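Local coordinates for protein dephospho-CoA kinase (Legionella pneumophila subsp. pneumophila, PDB 4TTR) that probably catalyses the last step of coenzyme A biosynthesis, the ATP-dependent phosphorylation of the 3'-hydroxyl group of dephospho-CoA, at residues S70-N75 with R81-D86; I87-S92 with L170-N175; L187-E190 with E195-A198. One frame throughout, in Å; residues are numbered along the deposited sequence.

Contact 1. Residues S70-N75 with R81-D86; sequences SSVVLN and RKRIRD. With PO4 (phosphate ion), chain C.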
loop_
_atom_site.group_PDB
_atom_site.type_symbol
_atom_site.label_atom_id
_atom_site.label_comp_id
_atom_site.label_asym_id
_atom_site.label_seq_id
_atom_site.Cartn_x
_atom_site.Cartn_y
_atom_site.Cartn_z
ATOM N N SER A 70 -3.119 16.685 20.524
ATOM C CA SER A 70 -4.569 16.549 20.547
ATOM C C SER A 70 -5.241 16.761 19.192
ATOM O O SER A 70 -6.389 16.360 19.005
ATOM C CB SER A 70 -5.153 17.536 21.560
ATOM O OG SER A 70 -4.684 18.852 21.312
ATOM N N SER A 71 -4.538 17.385 18.247
ATOM C CA SER A 71 -5.134 17.707 16.951
ATOM C C SER A 71 -5.497 16.453 16.142
ATOM O O SER A 71 -6.396 16.499 15.300
ATOM C CB SER A 71 -4.190 18.598 16.127
ATOM O OG SER A 71 -3.106 17.861 15.584
ATOM N N VAL A 72 -4.814 15.339 16.397
ATOM C CA VAL A 72 -5.075 14.112 15.641
ATOM C C VAL A 72 -6.064 13.181 16.344
ATOM O O VAL A 72 -6.244 12.039 15.924
ATOM C CB VAL A 72 -3.774 13.324 15.357
ATOM C CG1 VAL A 72 -2.810 14.173 14.530
ATOM C CG2 VAL A 72 -3.119 12.856 16.643
ATOM N N VAL A 73 -6.700 13.674 17.405
ATOM C CA VAL A 73 -7.744 12.926 18.105
ATOM C C VAL A 73 -9.117 13.496 17.773
ATOM O O VAL A 73 -9.420 14.630 18.129
ATOM C CB VAL A 73 -7.569 12.974 19.644
ATOM C CG1 VAL A 73 -8.197 11.744 20.288
ATOM C CG2 VAL A 73 -6.106 13.088 20.027
ATOM N N LEU A 74 -9.948 12.713 17.093
ATOM C CA LEU A 74 -11.320 13.129 16.829
ATOM C C LEU A 74 -12.116 13.152 18.132
ATOM O O LEU A 74 -11.676 12.600 19.140
ATOM C CB LEU A 74 -11.989 12.192 15.826
ATOM C CG LEU A 74 -11.359 12.103 14.436
ATOM C CD1 LEU A 74 -12.004 10.975 13.649
ATOM C CD2 LEU A 74 -11.497 13.419 13.693
ATOM N N ASN A 75 -13.283 13.790 18.112
ATOM C CA ASN A 75 -14.171 13.788 19.272
ATOM C C ASN A 75 -14.507 12.353 19.665
ATOM O O ASN A 75 -14.744 12.060 20.835
ATOM C CB ASN A 75 -15.452 14.576 18.982
ATOM C CG ASN A 75 -15.187 16.045 18.695
ATOM O OD1 ASN A 75 -14.270 16.645 19.256
ATOM N ND2 ASN A 75 -15.993 16.631 17.814
ATOM N N ARG A 81 -7.393 10.063 10.877
ATOM C CA ARG A 81 -6.493 9.434 9.921
ATOM C C ARG A 81 -6.266 10.292 8.682
ATOM O O ARG A 81 -5.188 10.251 8.091
ATOM C CB ARG A 81 -7.035 8.062 9.527
ATOM C CG ARG A 81 -7.009 7.083 10.685
ATOM C CD ARG A 81 -7.461 5.696 10.281
ATOM N NE ARG A 81 -7.665 4.839 11.447
ATOM C CZ ARG A 81 -6.683 4.323 12.181
ATOM N NH1 ARG A 81 -5.416 4.576 11.885
ATOM N NH2 ARG A 81 -6.971 3.553 13.221
ATOM N N LYS A 82 -7.274 11.068 8.295
ATOM C CA LYS A 82 -7.127 12.013 7.191
ATOM C C LYS A 82 -6.041 13.021 7.542
ATOM O O LYS A 82 -5.141 13.282 6.746
ATOM C CB LYS A 82 -8.451 12.730 6.902
ATOM C CG LYS A 82 -8.791 12.866 5.419
ATOM C CD LYS A 82 -7.890 13.865 4.701
ATOM C CE LYS A 82 -8.537 15.241 4.602
ATOM N NZ LYS A 82 -7.667 16.218 3.885
ATOM N N ARG A 83 -6.125 13.568 8.752
ATOM C CA ARG A 83 -5.162 14.561 9.206
ATOM C C ARG A 83 -3.764 13.970 9.280
ATOM O O ARG A 83 -2.792 14.598 8.859
ATOM C CB ARG A 83 -5.566 15.122 10.569
ATOM C CG ARG A 83 -4.577 16.128 11.118
ATOM C CD ARG A 83 -5.148 16.895 12.295
ATOM N NE ARG A 83 -4.215 17.912 12.780
ATOM C CZ ARG A 83 -4.125 19.149 12.296
ATOM N NH1 ARG A 83 -4.909 19.548 11.300
ATOM N NH2 ARG A 83 -3.242 19.991 12.807
ATOM N N ILE A 84 -3.661 12.760 9.819
ATOM C CA ILE A 84 -2.368 12.100 9.934
ATOM C C ILE A 84 -1.760 11.891 8.546
ATOM O O ILE A 84 -0.577 12.158 8.347
ATOM C CB ILE A 84 -2.490 10.760 10.689
ATOM C CG1 ILE A 84 -2.750 11.047 12.169
ATOM C CG2 ILE A 84 -1.216 9.926 10.542
ATOM C CD1 ILE A 84 -3.090 9.833 13.017
ATOM N N ARG A 85 -2.566 11.449 7.585
ATOM C CA ARG A 85 -2.078 11.270 6.217
ATOM C C ARG A 85 -1.539 12.576 5.640
ATOM O O ARG A 85 -0.490 12.588 4.996
ATOM C CB ARG A 85 -3.183 10.723 5.310
ATOM C CG ARG A 85 -3.260 9.208 5.297
ATOM C CD ARG A 85 -4.311 8.691 4.321
ATOM N NE ARG A 85 -5.545 8.296 5.003
ATOM C CZ ARG A 85 -6.754 8.809 4.772
ATOM N NH1 ARG A 85 -6.939 9.758 3.858
ATOM N NH2 ARG A 85 -7.794 8.361 5.463
ATOM N N ASP A 86 -2.254 13.671 5.877
ATOM C CA ASP A 86 -1.805 14.988 5.434
ATOM C C ASP A 86 -0.449 15.330 6.040
ATOM O O ASP A 86 0.418 15.881 5.364
ATOM C CB ASP A 86 -2.823 16.071 5.807
ATOM C CG ASP A 86 -4.144 15.915 5.073
ATOM O OD1 ASP A 86 -4.194 15.157 4.084
ATOM O OD2 ASP A 86 -5.134 16.557 5.486
HETATM P P PO4 C . -2.551 5.157 9.944
HETATM O O1 PO4 C . -2.958 6.355 10.768
HETATM O O2 PO4 C . -1.515 5.569 8.924
HETATM O O3 PO4 C . -3.765 4.605 9.236
HETATM O O4 PO4 C . -1.970 4.095 10.846
#
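Arg83 and Ile84 meet Ser71 and Val72 where the first turns of helix 81-90 lie against the short 3-10 segment 70-72. At the start of the helix, Arg81 points away from that segment and gives a weak hydrogen bond from NH1 to phosphate O3 (3.1 Å), its NH1 also bonding Thr54 OG1; the ion probably comes from the crystallisation liquor. One residue on, Lys82 sends NZ to the syn lone pair of Asp86 OD2 (3.0 Å), a salt bridge within the helix. Arg83 does the polar work across the contact: its chain runs out extended, with CG anti to the backbone N (chi1 178°), and brings NE within 3.0 Å of Ser71 OG in a weak, bent hydrogen bond (147°). Both Ser71 OG and Val72 CG1 lie at the guanidinium edge, while Arg83 CD rests 3.3 Å from Ser71 O. Ile84 supplies the buried half, its CG1 3.9 Å from Val72 CG1, the two side chains crossing at about a right angle. Backbone bonding between Val72 and Asp80 ties the turn to the residue before helix 81-90, and helix 59-68 lies against both segments, with Ile64 touching Ile84 and Ile65 touching Val73.

Contact 2. Residues I87-S92 with L170-N175; sequences IIFSNS and LATQPN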
loop_
_atom_site.group_PDB
_atom_site.type_symbol
_atom_site.label_atom_id
_atom_site.label_comp_id
_atom_site.label_asym_id
_atom_site.label_seq_id
_atom_site.Cartn_x
_atom_site.Cartn_y
_atom_site.Cartn_z
ATOM N N ILE A 87 -0.269 15.002 7.317
ATOM C CA ILE A 87 0.984 15.287 8.006
ATOM C C ILE A 87 2.106 14.421 7.446
ATOM O O ILE A 87 3.190 14.916 7.138
ATOM C CB ILE A 87 0.854 15.062 9.536
ATOM C CG1 ILE A 87 -0.080 16.112 10.143
ATOM C CG2 ILE A 87 2.226 15.128 10.216
ATOM C CD1 ILE A 87 -0.408 15.898 11.617
ATOM N N ILE A 88 1.838 13.128 7.319
ATOM C CA ILE A 88 2.825 12.175 6.827
ATOM C C ILE A 88 3.279 12.536 5.412
ATOM O O ILE A 88 4.464 12.460 5.091
ATOM C CB ILE A 88 2.253 10.725 6.842
ATOM C CG1 ILE A 88 1.962 10.256 8.275
ATOM C CG2 ILE A 88 3.198 9.741 6.182
ATOM C CD1 ILE A 88 3.052 10.533 9.291
ATOM N N PHE A 89 2.335 12.932 4.567
ATOM C CA PHE A 89 2.640 13.221 3.171
ATOM C C PHE A 89 3.521 14.458 3.011
ATOM O O PHE A 89 4.374 14.505 2.130
ATOM C CB PHE A 89 1.345 13.402 2.378
ATOM C CG PHE A 89 1.559 13.855 0.963
ATOM C CD1 PHE A 89 1.426 15.191 0.621
ATOM C CD2 PHE A 89 1.901 12.946 -0.024
ATOM C CE1 PHE A 89 1.626 15.610 -0.680
ATOM C CE2 PHE A 89 2.102 13.358 -1.326
ATOM C CZ PHE A 89 1.963 14.693 -1.655
ATOM N N SER A 90 3.315 15.451 3.871
ATOM C CA SER A 90 3.993 16.738 3.734
ATOM C C SER A 90 5.256 16.837 4.589
ATOM O O SER A 90 6.105 17.693 4.341
ATOM C CB SER A 90 3.032 17.872 4.096
ATOM O OG SER A 90 2.530 17.724 5.413
ATOM N N ASN A 91 5.379 15.959 5.581
ATOM C CA ASN A 91 6.504 15.981 6.515
ATOM C C ASN A 91 7.211 14.621 6.537
ATOM O O ASN A 91 6.745 13.675 7.176
ATOM C CB ASN A 91 6.013 16.367 7.918
ATOM C CG ASN A 91 7.135 16.823 8.833
ATOM O OD1 ASN A 91 8.260 16.332 8.756
ATOM N ND2 ASN A 91 6.827 17.771 9.713
ATOM N N SER A 92 8.335 14.532 5.835
ATOM C CA SER A 92 9.019 13.259 5.632
ATOM C C SER A 92 9.600 12.705 6.931
ATOM O O SER A 92 9.647 11.489 7.128
ATOM C CB SER A 92 10.133 13.411 4.591
ATOM O OG SER A 92 11.286 14.007 5.157
ATOM N N LEU A 170 -1.412 15.832 -7.269
ATOM C CA LEU A 170 -0.535 14.987 -8.072
ATOM C C LEU A 170 0.843 15.622 -8.224
ATOM O O LEU A 170 1.848 14.919 -8.322
ATOM C CB LEU A 170 -1.139 14.730 -9.452
ATOM C CG LEU A 170 -2.414 13.885 -9.514
ATOM C CD1 LEU A 170 -2.757 13.598 -10.960
ATOM C CD2 LEU A 170 -2.284 12.584 -8.733
ATOM N N ALA A 171 0.878 16.952 -8.236
ATOM C CA ALA A 171 2.124 17.691 -8.415
ATOM C C ALA A 171 3.096 17.449 -7.263
ATOM O O ALA A 171 4.307 17.601 -7.427
ATOM C CB ALA A 171 1.835 19.186 -8.554
ATOM N N THR A 172 2.564 17.059 -6.108
ATOM C CA THR A 172 3.369 16.916 -4.899
ATOM C C THR A 172 3.691 15.461 -4.551
ATOM O O THR A 172 4.288 15.184 -3.509
ATOM C CB THR A 172 2.657 17.562 -3.697
ATOM O OG1 THR A 172 1.310 17.081 -3.620
ATOM C CG2 THR A 172 2.645 19.075 -3.844
ATOM N N GLN A 173 3.313 14.532 -5.420
ATOM C CA GLN A 173 3.568 13.120 -5.155
ATOM C C GLN A 173 5.051 12.797 -5.278
ATOM O O GLN A 173 5.786 13.511 -5.954
ATOM C CB GLN A 173 2.755 12.245 -6.104
ATOM C CG GLN A 173 1.269 12.538 -6.053
ATOM C CD GLN A 173 0.709 12.459 -4.643
ATOM O OE1 GLN A 173 1.203 11.703 -3.807
ATOM N NE2 GLN A 173 -0.322 13.249 -4.372
ATOM N N PRO A 174 5.498 11.720 -4.613
ATOM C CA PRO A 174 6.913 11.352 -4.700
ATOM C C PRO A 174 7.293 10.943 -6.112
ATOM O O PRO A 174 6.474 10.355 -6.817
ATOM C CB PRO A 174 7.038 10.161 -3.741
ATOM C CG PRO A 174 5.771 10.140 -2.945
ATOM C CD PRO A 174 4.729 10.757 -3.806
ATOM N N ASN A 175 8.516 11.252 -6.524
ATOM C CA ASN A 175 8.986 10.810 -7.825
ATOM C C ASN A 175 9.104 9.296 -7.822
ATOM O O ASN A 175 9.520 8.696 -6.829
ATOM C CB ASN A 175 10.319 11.466 -8.176
ATOM C CG ASN A 175 10.240 12.978 -8.150
ATOM O OD1 ASN A 175 9.596 13.592 -9.001
ATOM N ND2 ASN A 175 10.896 13.588 -7.170
#
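Around the P-loop kinase core of this enzyme, Phe89 near the C-terminal end of helix 81-90 meets Thr172, Gln173 and Pro174 in the loop that follows helix 163-171. In enzymes of this family helix 81-90 probably belongs to the helical substrate-binding region and helix 163-171 to the lid, so the contact would lie between the two. It is a surface contact carried from one side by a single ring. With CG anti to the backbone N (chi1 173°), Phe89 stands out from its helix and sends the far end of the ring, CE1, CZ and CE2, into the loop. Thr172 meets CZ and CE1: its CB lies in the ring plane at the edge, its OG1 comes within 3.2 Å of Phe89 CZ, and its backbone O approaches the same CZ obliquely at 3.0 Å. Such closeness of oxygens to ring carbons may be mildly favourable, since aromatic C-H groups carry a slight positive charge; it is not counted as hydrogen bonding. OG1 has its stronger partner elsewhere, in Ile169 O of the preceding helix, which helps fix its direction. Gln173 starts away from the ring, but its chain bends at chi2 (-54°) and swings the amide back, its plane turned 39° from that of the ring; NE2 is weakly bonded to Ile169 O as well. The Gln173 side chain also touches Ile25 of the P-loop. Pro174 touches more loosely, with CD 4.5 Å from Phe89 CE2. That same CE2 meets the amide oxygen of Gln173 much more closely, with OE1 at 3.1 Å.

Contact 3. Residues L187-E190 with E195-A198; sequences LINE and ELKA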
loop_
_atom_site.group_PDB
_atom_site.type_symbol
_atom_site.label_atom_id
_atom_site.label_comp_id
_atom_site.label_asym_id
_atom_site.label_seq_id
_atom_site.Cartn_x
_atom_site.Cartn_y
_atom_site.Cartn_z
ATOM N N LEU A 187 2.431 -2.495 -13.514
ATOM C CA LEU A 187 1.118 -2.620 -14.128
ATOM C C LEU A 187 0.573 -1.233 -14.432
ATOM O O LEU A 187 0.170 -0.503 -13.526
ATOM C CB LEU A 187 0.161 -3.382 -13.206
ATOM C CG LEU A 187 -1.087 -4.007 -13.833
ATOM C CD1 LEU A 187 -1.765 -4.903 -12.806
ATOM C CD2 LEU A 187 -2.064 -2.963 -14.342
ATOM N N ILE A 188 0.587 -0.867 -15.709
ATOM C CA ILE A 188 0.010 0.397 -16.139
ATOM C C ILE A 188 -1.500 0.219 -16.255
ATOM O O ILE A 188 -1.983 -0.465 -17.155
ATOM C CB ILE A 188 0.594 0.879 -17.489
ATOM C CG1 ILE A 188 2.126 0.788 -17.473
ATOM C CG2 ILE A 188 0.140 2.310 -17.775
ATOM C CD1 ILE A 188 2.789 1.167 -18.788
ATOM N N ASN A 189 -2.234 0.817 -15.321
ATOM C CA ASN A 189 -3.691 0.731 -15.293
ATOM C C ASN A 189 -4.293 1.888 -16.073
ATOM O O ASN A 189 -4.682 2.900 -15.492
ATOM C CB ASN A 189 -4.196 0.734 -13.846
ATOM C CG ASN A 189 -5.711 0.683 -13.749
ATOM O OD1 ASN A 189 -6.399 0.332 -14.704
ATOM N ND2 ASN A 189 -6.235 1.034 -12.584
ATOM N N GLU A 190 -4.368 1.726 -17.393
ATOM C CA GLU A 190 -4.684 2.835 -18.289
ATOM C C GLU A 190 -5.937 2.619 -19.142
ATOM O O GLU A 190 -6.223 3.432 -20.021
ATOM C CB GLU A 190 -3.484 3.112 -19.208
ATOM C CG GLU A 190 -2.869 1.872 -19.851
ATOM C CD GLU A 190 -1.817 2.208 -20.903
ATOM O OE1 GLU A 190 -1.450 1.308 -21.687
ATOM O OE2 GLU A 190 -1.354 3.367 -20.948
ATOM N N GLU A 195 -9.379 -4.942 -18.698
ATOM C CA GLU A 195 -7.976 -5.122 -19.056
ATOM C C GLU A 195 -7.116 -5.204 -17.806
ATOM O O GLU A 195 -6.073 -5.853 -17.806
ATOM C CB GLU A 195 -7.479 -3.988 -19.959
ATOM C CG GLU A 195 -7.395 -4.369 -21.433
ATOM C CD GLU A 195 -6.500 -5.576 -21.678
ATOM O OE1 GLU A 195 -5.364 -5.595 -21.156
ATOM O OE2 GLU A 195 -6.937 -6.511 -22.384
ATOM N N LEU A 196 -7.552 -4.537 -16.744
ATOM C CA LEU A 196 -6.853 -4.617 -15.470
ATOM C C LEU A 196 -6.868 -6.062 -14.981
ATOM O O LEU A 196 -5.843 -6.598 -14.561
ATOM C CB LEU A 196 -7.497 -3.686 -14.443
ATOM C CG LEU A 196 -6.816 -3.582 -13.079
ATOM C CD1 LEU A 196 -5.373 -3.129 -13.228
ATOM C CD2 LEU A 196 -7.587 -2.622 -12.174
ATOM N N LYS A 197 -8.035 -6.689 -15.060
ATOM C CA LYS A 197 -8.193 -8.081 -14.664
ATOM C C LYS A 197 -7.357 -9.016 -15.529
ATOM O O LYS A 197 -6.774 -9.978 -15.030
ATOM C CB LYS A 197 -9.658 -8.488 -14.746
ATOM C CG LYS A 197 -9.922 -9.910 -14.297
ATOM C CD LYS A 197 -11.341 -10.309 -14.652
ATOM C CE LYS A 197 -11.625 -11.758 -14.280
ATOM N NZ LYS A 197 -10.895 -12.723 -15.152
ATOM N N ALA A 198 -7.319 -8.745 -16.828
ATOM C CA ALA A 198 -6.529 -9.556 -17.743
ATOM C C ALA A 198 -5.055 -9.476 -17.373
ATOM O O ALA A 198 -4.359 -10.486 -17.339
ATOM C CB ALA A 198 -6.747 -9.107 -19.177
#
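Leu187, Asn189 and Leu196 all set CG anti to the backbone N (chi1 -160°, 178° and -176°). In the first two this brings the Leu187 methyls and the Asn189 amide up to Leu196; in Leu196 it sets the branch point CG facing them. The site is the edge of the parallel sheet of the P-loop NTPase fold, where strand 185-188, outermost on its side, passes through a short connection into the long helix 192-213. Leu196 is the hub. Its CD1 touches both partners, pressing against Leu187 CD2 at 3.5 Å, tighter than usual for two methyl carbons, and lying 3.9 Å from Asn189 CG. The leucine side chains meet at about a right angle. Leu187 CD1 is also near, at 4.0 Å from Leu196 CD1. Asn189 offers its amide group rather than a hydrocarbon end, and the two methyls of Leu196 spread along it: Leu196 CD1 comes closer to Asn189 OD1 and CD2 closer to Asn189 ND2. The buried amide has a polar partner outside the two segments: ND2 gives a hydrogen bond to Ser27 O in the predicted ATP-binding loop. Asn189 therefore joins the residue just after the strand to the phosphate-binding loop, and its side chain lies about 7 Å from the bound 1,3-butanediol. Helix 29-38 packs against the same leucines, with Val32 on both and Thr31 on Leu196. The backbone of Leu187 pairs with Leu143 and Ile145 of the neighbouring strand. At the amide itself, Leu196 CD2 stops 3.9 Å from Asn189 ND2.

Contacts 1 and 2 share helix 81-90, using its start and its end, and touch where Val72 CG1 packs on Ile87 CD1; contact 3 is apart, on the other side of the chain's centre from contact 1. Contact 3 is wholly buried and almost entirely apolar, two leucines and an amide at the sheet edge. Contact 1 is mixed, an apolar pair underneath and a weak arginine-serine bond on the surface. Contact 2 lies at the surface, where one aromatic ring lies close to oxygens of Thr172 and Gln173. Contacts 1 and 3 each close a short local connection, whereas contact 2 joins helix 81-90 to a loop some 80 residues later. Contacts 2 and 3 both reach the phosphate-binding loop; contact 1 lies away from it.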